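Local coordinates for hypothetical protein ST1066 (Sulfolobus tokodaii, PDB 2PJZ) that probably binds and hydrolyses ATP as the nucleotide-binding subunit of an ABC transporter, putatively one that carries cobalt, at residues Ile93-Leu96 with Tyr97-Leu100; Arg105-Phe108 with Leu109-Lys113. One frame throughout, in Å; residues are numbered along the deposited sequence.

Contact 1. Residues Ile93-Leu96 with Tyr97-Leu100; sequences IVYL and YEEL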
ATOM      1  N   ILE A  93     -18.501  -7.311 -11.881  1.00 19.96           N
ATOM      2  CA  ILE A  93     -17.615  -7.372 -10.701  1.00 18.90           C
ATOM      3  C   ILE A  93     -18.339  -6.856  -9.477  1.00 18.80           C
ATOM      4  O   ILE A  93     -18.223  -7.441  -8.389  1.00 18.44           O
ATOM      5  CB  ILE A  93     -16.305  -6.588 -10.921  1.00 19.31           C
ATOM      6  CG1 ILE A  93     -15.573  -7.140 -12.150  1.00 19.76           C
ATOM      7  CG2 ILE A  93     -15.418  -6.644  -9.641  1.00 18.75           C
ATOM      8  CD1 ILE A  93     -14.421  -6.306 -12.612  1.00 22.98           C
ATOM      9  N   VAL A  94     -19.081  -5.760  -9.645  1.00 18.37           N
ATOM     10  CA  VAL A  94     -19.896  -5.236  -8.543  1.00 19.03           C
ATOM     11  C   VAL A  94     -20.824  -6.303  -7.969  1.00 18.29           C
ATOM     12  O   VAL A  94     -20.868  -6.488  -6.745  1.00 16.80           O
ATOM     13  CB  VAL A  94     -20.669  -3.967  -8.938  1.00 18.84           C
ATOM     14  CG1 VAL A  94     -21.642  -3.560  -7.845  1.00 20.21           C
ATOM     15  CG2 VAL A  94     -19.675  -2.843  -9.221  1.00 19.42           C
ATOM     16  N   TYR A  95     -21.551  -7.021  -8.839  1.00 18.97           N
ATOM     17  CA  TYR A  95     -22.396  -8.132  -8.371  1.00 19.38           C
ATOM     18  C   TYR A  95     -21.633  -9.217  -7.583  1.00 19.67           C
ATOM     19  O   TYR A  95     -22.089  -9.640  -6.513  1.00 19.08           O
ATOM     20  CB  TYR A  95     -23.166  -8.794  -9.533  1.00 19.80           C
ATOM     21  CG  TYR A  95     -24.373  -8.028  -9.996  1.00 19.70           C
ATOM     22  CD1 TYR A  95     -24.459  -7.562 -11.304  1.00 22.98           C
ATOM     23  CD2 TYR A  95     -25.452  -7.787  -9.134  1.00 23.27           C
ATOM     24  CE1 TYR A  95     -25.598  -6.856 -11.756  1.00 23.19           C
ATOM     25  CE2 TYR A  95     -26.589  -7.082  -9.569  1.00 22.99           C
ATOM     26  CZ  TYR A  95     -26.645  -6.633 -10.882  1.00 23.69           C
ATOM     27  OH  TYR A  95     -27.749  -5.950 -11.325  1.00 24.28           O
ATOM     28  N   LEU A  96     -20.495  -9.674  -8.104  1.00 19.98           N
ATOM     29  CA  LEU A  96     -19.678 -10.637  -7.339  1.00 21.38           C
ATOM     30  C   LEU A  96     -19.285 -10.096  -5.961  1.00 20.66           C
ATOM     31  O   LEU A  96     -19.437 -10.781  -4.948  1.00 21.55           O
ATOM     32  CB  LEU A  96     -18.418 -11.046  -8.115  1.00 21.75           C
ATOM     33  CG  LEU A  96     -17.430 -11.902  -7.297  1.00 23.10           C
ATOM     34  CD1 LEU A  96     -18.026 -13.256  -6.803  1.00 28.40           C
ATOM     35  CD2 LEU A  96     -16.112 -12.122  -8.076  1.00 23.49           C
ATOM     36  N   TYR A  97     -18.797  -8.859  -5.920  1.00 19.23           N
ATOM     37  CA  TYR A  97     -18.299  -8.291  -4.658  1.00 18.99           C
ATOM     38  C   TYR A  97     -19.394  -7.971  -3.644  1.00 19.35           C
ATOM     39  O   TYR A  97     -19.145  -7.993  -2.435  1.00 18.20           O
ATOM     40  CB  TYR A  97     -17.303  -7.142  -4.909  1.00 18.77           C
ATOM     41  CG  TYR A  97     -15.935  -7.754  -5.087  1.00 19.31           C
ATOM     42  CD1 TYR A  97     -15.573  -8.379  -6.273  1.00 20.32           C
ATOM     43  CD2 TYR A  97     -15.041  -7.806  -4.018  1.00 21.07           C
ATOM     44  CE1 TYR A  97     -14.338  -9.027  -6.399  1.00 19.64           C
ATOM     45  CE2 TYR A  97     -13.802  -8.432  -4.140  1.00 21.04           C
ATOM     46  CZ  TYR A  97     -13.462  -9.038  -5.321  1.00 21.25           C
ATOM     47  OH  TYR A  97     -12.239  -9.662  -5.424  1.00 21.28           O
ATOM     48  N   GLU A  98     -20.615  -7.730  -4.132  1.00 19.26           N
ATOM     49  CA  GLU A  98     -21.777  -7.600  -3.240  1.00 20.37           C
ATOM     50  C   GLU A  98     -21.933  -8.834  -2.350  1.00 20.66           C
ATOM     51  O   GLU A  98     -22.267  -8.713  -1.173  1.00 20.74           O
ATOM     52  CB  GLU A  98     -23.074  -7.383  -4.041  1.00 20.82           C
ATOM     53  CG  GLU A  98     -23.199  -6.003  -4.705  1.00 22.35           C
ATOM     54  CD  GLU A  98     -24.480  -5.884  -5.515  1.00 24.04           C
ATOM     55  OE1 GLU A  98     -25.528  -6.318  -4.986  1.00 27.32           O
ATOM     56  OE2 GLU A  98     -24.441  -5.370  -6.661  1.00 28.52           O
ATOM     57  N   GLU A  99     -21.697 -10.011  -2.917  1.00 21.00           N
ATOM     58  CA  GLU A  99     -21.759 -11.269  -2.156  1.00 22.79           C
ATOM     59  C   GLU A  99     -20.448 -11.644  -1.461  1.00 21.76           C
ATOM     60  O   GLU A  99     -20.450 -12.026  -0.288  1.00 22.75           O
ATOM     61  CB  GLU A  99     -22.176 -12.409  -3.080  1.00 22.93           C
ATOM     62  CG  GLU A  99     -23.578 -12.222  -3.633  1.00 28.84           C
ATOM     63  CD  GLU A  99     -24.583 -12.019  -2.515  1.00 35.16           C
ATOM     64  OE1 GLU A  99     -24.667 -12.903  -1.620  1.00 38.23           O
ATOM     65  OE2 GLU A  99     -25.267 -10.972  -2.522  1.00 38.30           O
ATOM     66  N   LEU A 100     -19.341 -11.526  -2.190  1.00 20.73           N
ATOM     67  CA  LEU A 100     -18.029 -11.969  -1.704  1.00 18.58           C
ATOM     68  C   LEU A 100     -17.553 -11.162  -0.510  1.00 18.06           C
ATOM     69  O   LEU A 100     -16.983 -11.724   0.427  1.00 17.37           O
ATOM     70  CB  LEU A 100     -17.009 -11.908  -2.852  1.00 19.09           C
ATOM     71  CG  LEU A 100     -15.618 -12.543  -2.638  1.00 18.78           C
ATOM     72  CD1 LEU A 100     -15.735 -14.069  -2.440  1.00 19.22           C
ATOM     73  CD2 LEU A 100     -14.683 -12.211  -3.799  1.00 19.05           C
TER

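Contact 2. Residues Arg105-Phe108 with Leu109-Lys113; sequences RDLF and LEMLK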
ATOM      1  N   ARG A 105     -23.677  -1.502  -3.233  1.00 21.50           N
ATOM      2  CA  ARG A 105     -23.717  -0.938  -4.586  1.00 22.21           C
ATOM      3  C   ARG A 105     -23.912   0.564  -4.557  1.00 22.33           C
ATOM      4  O   ARG A 105     -23.267   1.269  -5.316  1.00 21.79           O
ATOM      5  CB  ARG A 105     -24.812  -1.596  -5.438  1.00 23.05           C
ATOM      6  CG  ARG A 105     -24.945  -0.988  -6.853  1.00 23.03           C
ATOM      7  CD  ARG A 105     -25.999  -1.737  -7.659  1.00 23.74           C
ATOM      8  NE  ARG A 105     -25.492  -3.025  -8.139  1.00 26.71           N
ATOM      9  CZ  ARG A 105     -24.851  -3.204  -9.288  1.00 26.07           C
ATOM     10  NH1 ARG A 105     -24.601  -2.173 -10.082  1.00 28.53           N
ATOM     11  NH2 ARG A 105     -24.424  -4.414  -9.629  1.00 27.72           N
ATOM     12  N   ASP A 106     -24.794   1.057  -3.681  1.00 22.45           N
ATOM     13  CA  ASP A 106     -25.076   2.495  -3.615  1.00 22.76           C
ATOM     14  C   ASP A 106     -23.816   3.279  -3.245  1.00 21.74           C
ATOM     15  O   ASP A 106     -23.535   4.332  -3.824  1.00 21.26           O
ATOM     16  CB  ASP A 106     -26.192   2.796  -2.597  1.00 23.52           C
ATOM     17  CG  ASP A 106     -27.615   2.608  -3.179  1.00 26.42           C
ATOM     18  OD1 ASP A 106     -27.780   2.189  -4.338  1.00 29.38           O
ATOM     19  OD2 ASP A 106     -28.583   2.890  -2.444  1.00 33.20           O
ATOM     20  N   LEU A 107     -23.065   2.772  -2.263  1.00 20.48           N
ATOM     21  CA  LEU A 107     -21.816   3.420  -1.834  1.00 19.34           C
ATOM     22  C   LEU A 107     -20.819   3.390  -2.981  1.00 19.09           C
ATOM     23  O   LEU A 107     -20.173   4.397  -3.246  1.00 18.95           O
ATOM     24  CB  LEU A 107     -21.195   2.745  -0.591  1.00 19.03           C
ATOM     25  CG  LEU A 107     -19.851   3.278  -0.069  1.00 19.44           C
ATOM     26  CD1 LEU A 107     -19.910   4.786   0.143  1.00 18.79           C
ATOM     27  CD2 LEU A 107     -19.399   2.578   1.233  1.00 18.72           C
ATOM     28  N   PHE A 108     -20.691   2.248  -3.647  1.00 18.97           N
ATOM     29  CA  PHE A 108     -19.821   2.174  -4.836  1.00 19.62           C
ATOM     30  C   PHE A 108     -20.185   3.229  -5.912  1.00 20.18           C
ATOM     31  O   PHE A 108     -19.309   3.876  -6.499  1.00 19.34           O
ATOM     32  CB  PHE A 108     -19.841   0.774  -5.444  1.00 19.18           C
ATOM     33  CG  PHE A 108     -19.002   0.638  -6.688  1.00 19.07           C
ATOM     34  CD1 PHE A 108     -17.604   0.553  -6.605  1.00 18.26           C
ATOM     35  CD2 PHE A 108     -19.612   0.597  -7.945  1.00 18.33           C
ATOM     36  CE1 PHE A 108     -16.830   0.455  -7.753  1.00 15.88           C
ATOM     37  CE2 PHE A 108     -18.848   0.485  -9.104  1.00 18.01           C
ATOM     38  CZ  PHE A 108     -17.453   0.415  -9.013  1.00 18.58           C
ATOM     39  N   LEU A 109     -21.479   3.353  -6.192  1.00 21.27           N
ATOM     40  CA  LEU A 109     -21.954   4.327  -7.183  1.00 22.61           C
ATOM     41  C   LEU A 109     -21.696   5.745  -6.737  1.00 23.41           C
ATOM     42  O   LEU A 109     -21.356   6.612  -7.557  1.00 24.21           O
ATOM     43  CB  LEU A 109     -23.439   4.092  -7.501  1.00 22.93           C
ATOM     44  CG  LEU A 109     -23.801   2.775  -8.205  1.00 23.57           C
ATOM     45  CD1 LEU A 109     -25.310   2.662  -8.506  1.00 26.39           C
ATOM     46  CD2 LEU A 109     -22.990   2.558  -9.486  1.00 24.21           C
ATOM     47  N   GLU A 110     -21.839   5.990  -5.437  1.00 23.89           N
ATOM     48  CA  GLU A 110     -21.521   7.289  -4.836  1.00 24.47           C
ATOM     49  C   GLU A 110     -20.043   7.678  -5.049  1.00 23.29           C
ATOM     50  O   GLU A 110     -19.738   8.818  -5.412  1.00 23.19           O
ATOM     51  CB  GLU A 110     -21.911   7.275  -3.350  1.00 24.35           C
ATOM     52  CG  GLU A 110     -21.329   8.388  -2.504  1.00 27.60           C
ATOM     53  CD  GLU A 110     -21.544   8.185  -1.006  1.00 28.21           C
ATOM     54  OE1 GLU A 110     -22.575   7.587  -0.626  1.00 32.23           O
ATOM     55  OE2 GLU A 110     -20.664   8.611  -0.211  1.00 31.52           O
ATOM     56  N   MET A 111     -19.131   6.723  -4.836  1.00 21.10           N
ATOM     57  CA  MET A 111     -17.709   6.923  -5.116  1.00 18.89           C
ATOM     58  C   MET A 111     -17.448   7.200  -6.598  1.00 20.34           C
ATOM     59  O   MET A 111     -16.717   8.120  -6.937  1.00 20.44           O
ATOM     60  CB  MET A 111     -16.906   5.671  -4.668  1.00 18.45           C
ATOM     61  CG  MET A 111     -16.968   5.370  -3.163  1.00 17.38           C
ATOM     62  SD  MET A 111     -16.123   3.783  -2.737  1.00 11.89           S
ATOM     63  CE  MET A 111     -16.207   3.943  -0.931  1.00 16.77           C
ATOM     64  N   LEU A 112     -18.045   6.410  -7.483  1.00 22.13           N
ATOM     65  CA  LEU A 112     -17.838   6.631  -8.931  1.00 23.67           C
ATOM     66  C   LEU A 112     -18.288   8.051  -9.322  1.00 24.75           C
ATOM     67  O   LEU A 112     -17.569   8.782 -10.011  1.00 25.05           O
ATOM     68  CB  LEU A 112     -18.588   5.593  -9.761  1.00 23.76           C
ATOM     69  CG  LEU A 112     -18.112   4.159  -9.886  1.00 25.02           C
ATOM     70  CD1 LEU A 112     -18.859   3.487 -11.026  1.00 27.53           C
ATOM     71  CD2 LEU A 112     -16.610   4.108 -10.124  1.00 27.82           C
ATOM     72  N   LYS A 113     -19.458   8.447  -8.830  1.00 25.72           N
ATOM     73  CA  LYS A 113     -19.996   9.790  -9.072  1.00 26.71           C
ATOM     74  C   LYS A 113     -19.099  10.919  -8.516  1.00 27.04           C
ATOM     75  O   LYS A 113     -18.800  11.881  -9.235  1.00 26.95           O
ATOM     76  CB  LYS A 113     -21.436   9.898  -8.555  1.00 27.08           C
ATOM     77  CG  LYS A 113     -22.059  11.279  -8.807  1.00 28.56           C
ATOM     78  CD  LYS A 113     -23.377  11.426  -8.097  1.00 31.91           C
ATOM     79  CE  LYS A 113     -23.884  12.870  -8.234  1.00 36.16           C
ATOM     80  NZ  LYS A 113     -25.248  13.014  -7.641  1.00 37.80           N
TER

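Contact 1. Residues Ile93-Leu96 with Tyr97-Leu100
Tyr97 N reaches back to Ile93 O (2.9 Å) and Glu98 N to Val94 O, ordinary i to i+4 helix bonds, while Leu96 O takes Leu100 N and, weakly, Glu99 N (3.1 Å). On the buried flank Ile93 and Tyr97 run side by side: Ile93 CG2, anti to the backbone N, lies 3.8 Å from Tyr97 CD1. Ile93 O lies at the edge of that ring, near its plane, and Leu96 CD2 approaches Tyr97 CE1 at 3.9 Å. Leu100 CD2 sits over one face of the ring, offset toward the rim. All this belongs to the last two turns of helix 90-100, which follows the loop after strand 76-78 and, with helix 105-114, is probably part of the helical subdomain of the ABC ATPase fold; Tyr97 OH hydrogen-bonds to Ala83 O in that loop. With an alanine at Tyr97, a gap is likely to open beside Ile93 CG2 and under Leu100 CD2, and Ala83 O would lose its hydroxyl partner. Round the helix, Glu98 stretches out beyond CG alongside Tyr95, its carboxylate turned 35° from the phenol ring. Glu98 OE2 lies 3.5 Å from Val94 CG1 and 3.6 Å from Tyr95 CD2, with its charge met by a salt bridge to Arg105 NE. Tyr95, whose CG stands anti to the carbonyl carbon (chi1 -78°), carries its ring into a cation-pi contact with that arginine.

Contact 2. Residues Arg105-Phe108 with Leu109-Lys113
Leu112 lies over one face of the Phe108 ring, its CG 4.2 Å from the ring centroid and 26° off the normal, a CH-pi contact one helical turn apart. Leu112 CD1 comes closer still to the rim, 3.6 Å from Phe108 CE2, and CD2 meets CZ, so the branched end spreads across the far part of the ring. With CG anti to the backbone N (chi1 178°) and beside the carbonyl carbon, the ring of Phe108 comes to lie against Leu112. Leu109 CD2 adds a looser touch at Phe108 CD2. Farther round the helix, Met111 extends beyond CG and brings its methyl CE to 3.8 Å from Leu107 CG, crossing that side chain. On other flanks, Leu109 CD1 meets the aliphatic part of Arg105 at CG (4.0 Å), and the carboxylate of Glu110 lies near Leu107 CD1. Four i to i+4 backbone bonds bind the turns, from Leu109 N to Arg105 O (2.9 Å) through to Leu112 N with Phe108 O (3.0 Å). At the polar edge the Arg105 chain bends at chi3 (-77°), and its NH1 hydrogen-bonds to Asn91 OD1. Asp104 OD2 accepts a hydrogen bond from Leu107 N, near the start of the helix. Helix 105-114 is amphipathic, with Phe108, Met111 and Leu112 buried, and probably belongs to the helical subdomain of the ABC ATPase. It packs with Phe108 against Val90 and Val94 of helix 90-100 and against Leu141 and Ala144 of helix 131-144, while Met111 reaches Tyr170 of helix 161-173.

Contacts 1 and 2 lie on successive helices, 90-100 and 105-114, with centres about 14 Å apart. Their shared seam is polar at one end, where Glu98 OE2 and Arg105 NE form a salt bridge at 3.0 Å and Val94 CG1 packs 3.4 Å from Arg105 NH2; it is apolar at the other, where Val94 CG2 touches Phe108 CE2 at 3.4 Å. Leu141 of helix 131-144 is a neighbour shared by both contacts. Their centres lie about 23 Å and 22 Å from the centre of the chain, on the same side of it, and neither contact includes a residue of the probable Walker A loop (Gly37, Gly42, Lys43 and Thr44).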